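Local coordinates for protein FG41 Malonate Semialdehyde Decarboxylase (Coryneform bacterium, PDB 4LHO) that belongs to the tautomerase superfamily and assembles as a trimer of beta-alpha-beta subunits, here carrying bound 3-chloro-3-oxopropanoic acid, at residues Ile3-Thr8 against Ser64-His69; Glu29-Pro34 against Gln82-Ala87; Ile68-Gln73 against Val102-Thr107. All blocks are in the same frame, centred on the assembly; numbering follows the deposited sequence.

Interactions 1 and 3 are successive seams of one mixed sheet. Their centres lie about 10 Å apart, both use strand 66-73, and I68 and H69 belong to both. They also touch directly: V66 O lies 3.0 Å from F103 N, a probable hydrogen bond, and I3 CD1 packs 3.5 Å from V70 CG1. Interaction 2 joins two helices beside this sheet, its centre about 17 Å from that of interaction 1 and 12 Å from that of interaction 3, which it meets where F85 CZ packs 3.7 Å from I106 CD1. Interaction 3 holds the ligand directly, through T72 and Q73, whereas the side chains of I3 and L31 are each about 7 Å from it.

Interaction 1 of 3, residues Ile3-Thr8 against Ser64-His69; sequences IRIDLT and SVVIIH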
loop_
_atom_site.group_PDB
_atom_site.type_symbol
_atom_site.label_atom_id
_atom_site.label_comp_id
_atom_site.label_asym_id
_atom_site.label_seq_id
_atom_site.Cartn_x
_atom_site.Cartn_y
_atom_site.Cartn_z
ATOM N N ILE A 3 0.950 -6.489 -6.964
ATOM C CA ILE A 3 0.283 -5.407 -7.634
ATOM C C ILE A 3 -1.033 -5.081 -6.954
ATOM O O ILE A 3 -1.906 -5.943 -6.849
ATOM C CB ILE A 3 -0.040 -5.765 -9.121
ATOM C CG1 ILE A 3 1.142 -6.468 -9.789
ATOM C CG2 ILE A 3 -0.461 -4.515 -9.900
ATOM C CD1 ILE A 3 2.399 -5.661 -9.773
ATOM N N ARG A 4 -1.193 -3.824 -6.539
ATOM C CA ARG A 4 -2.463 -3.363 -6.037
ATOM C C ARG A 4 -3.123 -2.561 -7.137
ATOM O O ARG A 4 -2.594 -1.545 -7.611
ATOM C CB ARG A 4 -2.308 -2.492 -4.773
ATOM C CG ARG A 4 -1.780 -3.212 -3.601
ATOM C CD ARG A 4 -1.685 -2.364 -2.327
ATOM N NE ARG A 4 -1.018 -3.171 -1.306
ATOM C CZ ARG A 4 -1.646 -3.900 -0.381
ATOM N NH1 ARG A 4 -2.986 -3.872 -0.291
ATOM N NH2 ARG A 4 -0.924 -4.645 0.463
ATOM N N ILE A 5 -4.287 -3.022 -7.549
ATOM C CA ILE A 5 -5.029 -2.351 -8.584
ATOM C C ILE A 5 -6.271 -1.808 -7.937
ATOM O O ILE A 5 -7.100 -2.574 -7.460
ATOM C CB ILE A 5 -5.473 -3.349 -9.698
ATOM C CG1 ILE A 5 -4.263 -3.981 -10.369
ATOM C CG2 ILE A 5 -6.367 -2.660 -10.734
ATOM C CD1 ILE A 5 -4.578 -5.162 -11.270
ATOM N N ASP A 6 -6.416 -0.493 -7.939
ATOM C CA ASP A 6 -7.596 0.145 -7.386
ATOM C C ASP A 6 -8.347 0.843 -8.492
ATOM O O ASP A 6 -7.754 1.587 -9.276
ATOM C CB ASP A 6 -7.200 1.126 -6.297
ATOM C CG ASP A 6 -6.730 0.420 -5.031
ATOM O OD1 ASP A 6 -7.540 0.239 -4.083
ATOM O OD2 ASP A 6 -5.566 -0.006 -5.009
ATOM N N LEU A 7 -9.639 0.548 -8.595
ATOM C CA LEU A 7 -10.445 1.074 -9.685
ATOM C C LEU A 7 -11.863 1.326 -9.184
ATOM O O LEU A 7 -12.117 1.262 -7.989
ATOM C CB LEU A 7 -10.412 0.133 -10.901
ATOM C CG LEU A 7 -10.567 -1.371 -10.624
ATOM C CD1 LEU A 7 -12.009 -1.702 -10.369
ATOM C CD2 LEU A 7 -10.036 -2.191 -11.792
ATOM N N THR A 8 -12.782 1.619 -10.091
ATOM C CA THR A 8 -14.103 2.070 -9.683
ATOM C C THR A 8 -15.169 1.014 -9.958
ATOM O O THR A 8 -15.002 0.179 -10.845
ATOM C CB THR A 8 -14.455 3.393 -10.371
ATOM O OG1 THR A 8 -14.317 3.242 -11.789
ATOM C CG2 THR A 8 -13.504 4.528 -9.879
ATOM N N SER A 64 -13.792 7.025 -14.190
ATOM C CA SER A 64 -13.462 5.613 -14.058
ATOM C C SER A 64 -11.962 5.387 -14.092
ATOM O O SER A 64 -11.430 4.772 -15.009
ATOM C CB SER A 64 -14.155 4.807 -15.139
ATOM O OG SER A 64 -15.548 4.799 -14.897
ATOM N N VAL A 65 -11.288 5.897 -13.068
ATOM C CA VAL A 65 -9.834 5.842 -12.977
ATOM C C VAL A 65 -9.301 4.470 -12.539
ATOM O O VAL A 65 -9.948 3.729 -11.794
ATOM C CB VAL A 65 -9.354 6.924 -11.997
ATOM C CG1 VAL A 65 -7.878 6.806 -11.745
ATOM C CG2 VAL A 65 -9.689 8.301 -12.563
ATOM N N VAL A 66 -8.117 4.128 -13.023
ATOM C CA VAL A 66 -7.475 2.890 -12.637
ATOM C C VAL A 66 -6.071 3.170 -12.099
ATOM O O VAL A 66 -5.209 3.651 -12.822
ATOM C CB VAL A 66 -7.383 1.910 -13.817
ATOM C CG1 VAL A 66 -6.668 0.623 -13.380
ATOM C CG2 VAL A 66 -8.786 1.635 -14.383
ATOM N N ILE A 67 -5.854 2.866 -10.822
ATOM C CA ILE A 67 -4.562 3.088 -10.209
ATOM C C ILE A 67 -3.872 1.761 -9.972
ATOM O O ILE A 67 -4.439 0.847 -9.380
ATOM C CB ILE A 67 -4.686 3.880 -8.885
ATOM C CG1 ILE A 67 -5.285 5.263 -9.149
ATOM C CG2 ILE A 67 -3.339 4.044 -8.240
ATOM C CD1 ILE A 67 -5.509 6.061 -7.896
ATOM N N ILE A 68 -2.629 1.690 -10.423
ATOM C CA ILE A 68 -1.870 0.480 -10.420
ATOM C C ILE A 68 -0.582 0.714 -9.674
ATOM O O ILE A 68 0.232 1.526 -10.077
ATOM C CB ILE A 68 -1.578 0.005 -11.873
ATOM C CG1 ILE A 68 -2.885 -0.338 -12.600
ATOM C CG2 ILE A 68 -0.664 -1.217 -11.866
ATOM C CD1 ILE A 68 -2.785 -0.269 -14.161
ATOM N N HIS A 69 -0.397 -0.014 -8.579
ATOM C CA HIS A 69 0.739 0.226 -7.705
ATOM C C HIS A 69 1.542 -1.038 -7.616
ATOM O O HIS A 69 1.107 -2.058 -7.071
ATOM C CB HIS A 69 0.263 0.667 -6.299
ATOM C CG HIS A 69 1.349 1.249 -5.435
ATOM N ND1 HIS A 69 1.093 1.953 -4.273
ATOM C CD2 HIS A 69 2.697 1.226 -5.568
ATOM C CE1 HIS A 69 2.238 2.332 -3.730
ATOM N NE2 HIS A 69 3.224 1.896 -4.489
HETATM O O HOH W 1 -12.086 2.342 -12.786
#
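R4 and H69 form an antiparallel hydrogen-bonded pair, yet their flat groups part company beyond the CB atoms, which are 4.3 Å apart. The H69 imidazole, its CG anti to the backbone N (chi1 -166°), lies between F71 of its own chain and A105, with T107 at its edge and a weak hydrogen bond to R4 of the second subunit. The R4 guanidinium reaches outward, NH1 to a salt bridge with D6 of the third subunit and NH2 to a hydrogen bond with H69 of the third subunit. The D6 carboxylate is gripped twice, by H45 of its own chain and R4 of the second subunit.

Between strands running at 171°, R4 N bonds to H69 O at 2.9 Å and H69 N returns a bond to R4 O; D6 N bonds to I67 O at 2.8 Å, and I67 N to D6 O at 2.8 Å, the last nearly straight (172°). Beyond the ladder a water accepts from T8 N at 2.9 Å and donates to V65 O at 2.7 Å.

On the face opposite D6 and H69, the side chains of I3 and I68 cross obliquely, CG2 to CG2 3.8 Å, and L7 CB meets V66 CG2 at 4.1 Å. The chemistry is thus two-sided: one face is apolar, while on the other the buried charges of R4 and D6 are paired between subunits, which should favour their ionised forms within the trimer.

Interaction 2 of 3, residues Glu29-Pro34 against Gln82-Ala87; sequences EVLAIP and QRVFAA
Apolar contact dominates the meeting of V30 and L31 with V84 and A87, where the end of helix 13-31 passes helix 78-92. The CA atoms of V30 and V84 are 6.0 Å apart, a close approach for two helices, consistent with the short side chains of V30, V84 and A87. V30 uses both branches: CG1, anti to the backbone N (chi1 175°), lies 3.6 Å from V84 CG2, while CG2 rests 3.6 Å from A87 CB, one helical turn away from R83. V84 CG2 faces the notch between V30 and L31, and L31 CD2 approaches it at 3.9 Å.

Contact with a flat polar group is made by R83. Bent at chi3 (60°), its chain turns the guanidinium back over V30, whose CG1 sits 4.0 Å from the plane and over its centre; CG1 also lies 3.9 Å from R83 CB.

Hydrogen bonding contributes nothing across the two segments. The carbonyl R83 O, 3.8 Å from V30 CG2, instead accepts the intrahelical bond from A87 N at 2.9 Å.

Cohesion here therefore rests on methyl packing, with the guanidinium as a lid on one side. Placed near the carboxyl-terminal end of helix 13-31, the positive group may gain from that end's partial negative charge, although R83 is exposed and touches a crystal neighbour, which may influence its pose.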
loop_
_atom_site.group_PDB
_atom_site.type_symbol
_atom_site.label_atom_id
_atom_site.label_comp_id
_atom_site.label_asym_id
_atom_site.label_seq_id
_atom_site.Cartn_x
_atom_site.Cartn_y
_atom_site.Cartn_z
ATOM N N GLU A 29 5.636 -9.822 -20.197
ATOM C CA GLU A 29 6.283 -9.411 -21.436
ATOM C C GLU A 29 7.530 -8.577 -21.161
ATOM O O GLU A 29 8.645 -8.946 -21.549
ATOM C CB GLU A 29 5.307 -8.624 -22.313
ATOM N N VAL A 30 7.366 -7.462 -20.459
ATOM C CA VAL A 30 8.489 -6.555 -20.250
ATOM C C VAL A 30 9.525 -7.036 -19.236
ATOM O O VAL A 30 10.712 -6.846 -19.440
ATOM C CB VAL A 30 8.018 -5.169 -19.811
ATOM C CG1 VAL A 30 9.223 -4.287 -19.472
ATOM C CG2 VAL A 30 7.152 -4.534 -20.896
ATOM N N LEU A 31 9.085 -7.608 -18.121
ATOM C CA LEU A 31 10.010 -7.984 -17.042
ATOM C C LEU A 31 10.569 -9.395 -17.207
ATOM O O LEU A 31 11.607 -9.721 -16.631
ATOM C CB LEU A 31 9.327 -7.868 -15.670
ATOM C CG LEU A 31 8.906 -6.474 -15.170
ATOM C CD1 LEU A 31 8.386 -6.535 -13.764
ATOM C CD2 LEU A 31 10.096 -5.508 -15.217
ATOM N N ALA A 32 9.864 -10.236 -17.961
ATOM C CA ALA A 32 10.303 -11.606 -18.177
ATOM C C ALA A 32 10.267 -12.393 -16.874
ATOM O O ALA A 32 11.144 -13.234 -16.606
ATOM C CB ALA A 32 11.723 -11.624 -18.755
ATOM N N ILE A 33 9.272 -12.086 -16.050
ATOM C CA ILE A 33 9.004 -12.873 -14.851
ATOM C C ILE A 33 8.231 -14.149 -15.219
ATOM O O ILE A 33 7.526 -14.205 -16.249
ATOM C CB ILE A 33 8.174 -12.064 -13.825
ATOM C CG1 ILE A 33 6.860 -11.583 -14.454
ATOM C CG2 ILE A 33 9.011 -10.901 -13.254
ATOM C CD1 ILE A 33 5.924 -10.887 -13.477
ATOM N N PRO A 34 8.338 -15.177 -14.376
ATOM C CA PRO A 34 7.553 -16.380 -14.681
ATOM C C PRO A 34 6.075 -16.056 -14.874
ATOM O O PRO A 34 5.555 -15.096 -14.282
ATOM C CB PRO A 34 7.781 -17.275 -13.465
ATOM C CG PRO A 34 9.122 -16.819 -12.909
ATOM C CD PRO A 34 9.147 -15.321 -13.161
ATOM N N GLN A 82 10.020 2.573 -17.877
ATOM C CA GLN A 82 9.295 3.250 -18.959
ATOM C C GLN A 82 8.586 2.218 -19.854
ATOM O O GLN A 82 7.415 2.399 -20.237
ATOM C CB GLN A 82 10.242 4.079 -19.809
ATOM C CG GLN A 82 10.853 5.274 -19.113
ATOM C CD GLN A 82 11.645 6.147 -20.089
ATOM O OE1 GLN A 82 12.879 5.997 -20.263
ATOM N NE2 GLN A 82 10.931 7.068 -20.734
ATOM N N ARG A 83 9.273 1.136 -20.186
ATOM C CA ARG A 83 8.663 0.083 -20.987
ATOM C C ARG A 83 7.466 -0.560 -20.278
ATOM O O ARG A 83 6.466 -0.847 -20.906
ATOM C CB ARG A 83 9.696 -0.970 -21.387
ATOM C CG ARG A 83 10.611 -0.532 -22.520
ATOM C CD ARG A 83 11.738 -1.518 -22.768
ATOM N NE ARG A 83 11.231 -2.837 -23.130
ATOM C CZ ARG A 83 11.688 -3.978 -22.630
ATOM N NH1 ARG A 83 12.679 -3.970 -21.752
ATOM N NH2 ARG A 83 11.156 -5.128 -23.012
ATOM N N VAL A 84 7.563 -0.769 -18.972
ATOM C CA VAL A 84 6.422 -1.312 -18.194
ATOM C C VAL A 84 5.202 -0.394 -18.270
ATOM O O VAL A 84 4.080 -0.831 -18.585
ATOM C CB VAL A 84 6.772 -1.530 -16.713
ATOM C CG1 VAL A 84 5.486 -1.762 -15.888
ATOM C CG2 VAL A 84 7.745 -2.698 -16.543
ATOM N N PHE A 85 5.432 0.891 -18.016
ATOM C CA PHE A 85 4.360 1.875 -18.072
ATOM C C PHE A 85 3.633 1.825 -19.406
ATOM O O PHE A 85 2.387 1.907 -19.453
ATOM C CB PHE A 85 4.904 3.289 -17.811
ATOM C CG PHE A 85 5.496 3.487 -16.423
ATOM C CD1 PHE A 85 5.029 2.757 -15.320
ATOM C CD2 PHE A 85 6.514 4.409 -16.223
ATOM C CE1 PHE A 85 5.571 2.942 -14.065
ATOM C CE2 PHE A 85 7.073 4.601 -14.955
ATOM C CZ PHE A 85 6.597 3.870 -13.875
ATOM N N ALA A 86 4.397 1.696 -20.491
ATOM C CA ALA A 86 3.805 1.740 -21.846
ATOM C C ALA A 86 3.064 0.451 -22.181
ATOM O O ALA A 86 1.907 0.492 -22.623
ATOM C CB ALA A 86 4.871 2.026 -22.900
ATOM N N ALA A 87 3.711 -0.689 -21.915
ATOM C CA ALA A 87 3.077 -1.988 -22.163
ATOM C C ALA A 87 1.763 -2.110 -21.416
ATOM O O ALA A 87 0.763 -2.525 -21.978
ATOM C CB ALA A 87 4.000 -3.116 -21.769
#

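Interaction 3 of 3, residues Ile68-Gln73 against Val102-Thr107; sequences IHVFTQ and VFIAIT. With PR6 (3-chloro-3-oxopropanoic acid), chain F.
H69 meets T107 through NE2 and OG1, 2.7 Å apart in a nearly straight hydrogen bond (173°) in which either atom could be the donor. The hydroxyl lies in the plane of the imidazole. Above one ring face F71 CZ stands 3.3 Å from the plane, over the centre; A105 CB sits 4.1 Å from the plane on the opposite face, offset toward the rim. F71 in turn lies side by side with T107 and packs on its CB and CG2, F71 CD1 to T107 CB being 3.7 Å.

At the strand end, T72 and Q73 hold the carboxylate of 3-chloro-3-oxopropanoic acid. T72 OG1, anti to the backbone N (chi1 -165°), donates to the ligand's OAM at 2.5 Å, an unusually short distance whose exact value is doubtful. The same ligand oxygen, OAM, accepts a bond from Q73 N at 2.9 Å. The extended Q73 side chain brings NE2 within 2.9 Å of the other oxygen, OAL; Y123 also hydrogen-bonds the ligand.

Behind this first shell, a regular parallel ladder fixes the register. V70 N bonds to A105 O at 2.8 Å, nearly along the C=O axis, and V70 O accepts from T107 N; a further bond, T72 N to T107 O, ties the ligand-binding end to the neighbouring strand. On the face away from H69, I68, V70, I104 and I106 form an apolar layer, with helix 78-92 packed on I68, I104 and I106.

Two parallel strands at 18°, joined through that helix, make a beta-alpha-beta unit as in the tautomerase superfamily. T72 also packs on P1, the amino-terminal proline characteristic of that superfamily, while I104 and A105 extend the sheet into the second subunit.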
loop_
_atom_site.group_PDB
_atom_site.type_symbol
_atom_site.label_atom_id
_atom_site.label_comp_id
_atom_site.label_asym_id
_atom_site.label_seq_id
_atom_site.Cartn_x
_atom_site.Cartn_y
_atom_site.Cartn_z
ATOM N N ILE A 68 -2.629 1.690 -10.423
ATOM C CA ILE A 68 -1.870 0.480 -10.420
ATOM C C ILE A 68 -0.582 0.714 -9.674
ATOM O O ILE A 68 0.232 1.526 -10.077
ATOM C CB ILE A 68 -1.578 0.005 -11.873
ATOM C CG1 ILE A 68 -2.885 -0.338 -12.600
ATOM C CG2 ILE A 68 -0.664 -1.217 -11.866
ATOM C CD1 ILE A 68 -2.785 -0.269 -14.161
ATOM N N HIS A 69 -0.397 -0.014 -8.579
ATOM C CA HIS A 69 0.739 0.226 -7.705
ATOM C C HIS A 69 1.542 -1.038 -7.616
ATOM O O HIS A 69 1.107 -2.058 -7.071
ATOM C CB HIS A 69 0.263 0.667 -6.299
ATOM C CG HIS A 69 1.349 1.249 -5.435
ATOM N ND1 HIS A 69 1.093 1.953 -4.273
ATOM C CD2 HIS A 69 2.697 1.226 -5.568
ATOM C CE1 HIS A 69 2.238 2.332 -3.730
ATOM N NE2 HIS A 69 3.224 1.896 -4.489
ATOM N N VAL A 70 2.732 -0.968 -8.165
ATOM C CA VAL A 70 3.578 -2.130 -8.282
ATOM C C VAL A 70 4.606 -2.103 -7.199
ATOM O O VAL A 70 5.448 -1.216 -7.164
ATOM C CB VAL A 70 4.345 -2.132 -9.641
ATOM C CG1 VAL A 70 5.123 -3.408 -9.801
ATOM C CG2 VAL A 70 3.389 -1.936 -10.754
ATOM N N PHE A 71 4.572 -3.114 -6.347
ATOM C CA PHE A 71 5.599 -3.309 -5.353
ATOM C C PHE A 71 6.542 -4.425 -5.830
ATOM O O PHE A 71 6.153 -5.599 -5.933
ATOM C CB PHE A 71 4.969 -3.684 -4.002
ATOM C CG PHE A 71 4.076 -2.632 -3.438
ATOM C CD1 PHE A 71 4.572 -1.675 -2.565
ATOM C CD2 PHE A 71 2.741 -2.595 -3.765
ATOM C CE1 PHE A 71 3.748 -0.703 -2.048
ATOM C CE2 PHE A 71 1.907 -1.610 -3.242
ATOM C CZ PHE A 71 2.403 -0.682 -2.396
ATOM N N THR A 72 7.784 -4.071 -6.123
ATOM C CA THR A 72 8.687 -5.045 -6.710
ATOM C C THR A 72 10.119 -4.809 -6.283
ATOM O O THR A 72 10.465 -3.721 -5.826
ATOM C CB THR A 72 8.577 -5.053 -8.246
ATOM O OG1 THR A 72 9.195 -6.248 -8.757
ATOM C CG2 THR A 72 9.228 -3.808 -8.825
ATOM N N GLN A 73 10.921 -5.863 -6.378
ATOM C CA GLN A 73 12.380 -5.812 -6.156
ATOM C C GLN A 73 13.039 -4.680 -6.925
ATOM O O GLN A 73 12.733 -4.446 -8.098
ATOM C CB GLN A 73 12.997 -7.073 -6.733
ATOM C CG GLN A 73 13.417 -8.063 -5.781
ATOM C CD GLN A 73 13.841 -9.328 -6.499
ATOM O OE1 GLN A 73 14.901 -9.386 -7.145
ATOM N NE2 GLN A 73 13.004 -10.353 -6.397
ATOM N N VAL A 102 -5.225 5.959 -16.527
ATOM C CA VAL A 102 -4.298 5.004 -15.969
ATOM C C VAL A 102 -3.214 5.768 -15.234
ATOM O O VAL A 102 -2.626 6.706 -15.765
ATOM C CB VAL A 102 -3.661 4.121 -17.055
ATOM C CG1 VAL A 102 -2.619 3.182 -16.446
ATOM C CG2 VAL A 102 -4.720 3.327 -17.788
ATOM N N PHE A 103 -2.993 5.374 -13.988
ATOM C CA PHE A 103 -1.978 5.957 -13.136
ATOM C C PHE A 103 -1.224 4.788 -12.548
ATOM O O PHE A 103 -1.837 3.837 -12.049
ATOM C CB PHE A 103 -2.633 6.767 -12.012
ATOM C CG PHE A 103 -1.660 7.446 -11.075
ATOM C CD1 PHE A 103 -1.439 8.815 -11.161
ATOM C CD2 PHE A 103 -1.001 6.729 -10.078
ATOM C CE1 PHE A 103 -0.578 9.452 -10.286
ATOM C CE2 PHE A 103 -0.128 7.363 -9.197
ATOM C CZ PHE A 103 0.073 8.731 -9.294
ATOM N N ILE A 104 0.099 4.852 -12.609
ATOM C CA ILE A 104 0.920 3.740 -12.173
ATOM C C ILE A 104 2.013 4.270 -11.290
ATOM O O ILE A 104 2.569 5.332 -11.551
ATOM C CB ILE A 104 1.561 2.980 -13.371
ATOM C CG1 ILE A 104 0.527 2.698 -14.469
ATOM C CG2 ILE A 104 2.207 1.668 -12.915
ATOM C CD1 ILE A 104 1.158 2.310 -15.813
ATOM N N ALA A 105 2.309 3.523 -10.235
ATOM C CA ALA A 105 3.407 3.851 -9.343
ATOM C C ALA A 105 4.203 2.601 -8.989
ATOM O O ALA A 105 3.665 1.507 -8.956
ATOM C CB ALA A 105 2.872 4.521 -8.083
ATOM N N ILE A 106 5.497 2.770 -8.757
ATOM C CA ILE A 106 6.347 1.670 -8.377
ATOM C C ILE A 106 7.030 1.988 -7.055
ATOM O O ILE A 106 7.515 3.097 -6.855
ATOM C CB ILE A 106 7.445 1.409 -9.411
ATOM C CG1 ILE A 106 6.853 1.252 -10.810
ATOM C CG2 ILE A 106 8.250 0.182 -9.004
ATOM C CD1 ILE A 106 7.874 1.011 -11.853
ATOM N N THR A 107 7.067 0.997 -6.173
ATOM C CA THR A 107 7.664 1.118 -4.865
ATOM C C THR A 107 8.480 -0.131 -4.657
ATOM O O THR A 107 7.966 -1.242 -4.794
ATOM C CB THR A 107 6.591 1.170 -3.730
ATOM O OG1 THR A 107 5.782 2.354 -3.841
ATOM C CG2 THR A 107 7.234 1.139 -2.353
HETATM C CAH PR6 F . 7.202 -10.429 -7.346
HETATM O OAI PR6 F . 7.618 -11.296 -7.978
HETATM C CAJ PR6 F . 7.752 -9.840 -6.150
HETATM C CAK PR6 F . 9.233 -9.274 -6.538
HETATM O OAL PR6 F . 10.141 -10.055 -6.236
HETATM O OAM PR6 F . 9.332 -8.152 -7.087
#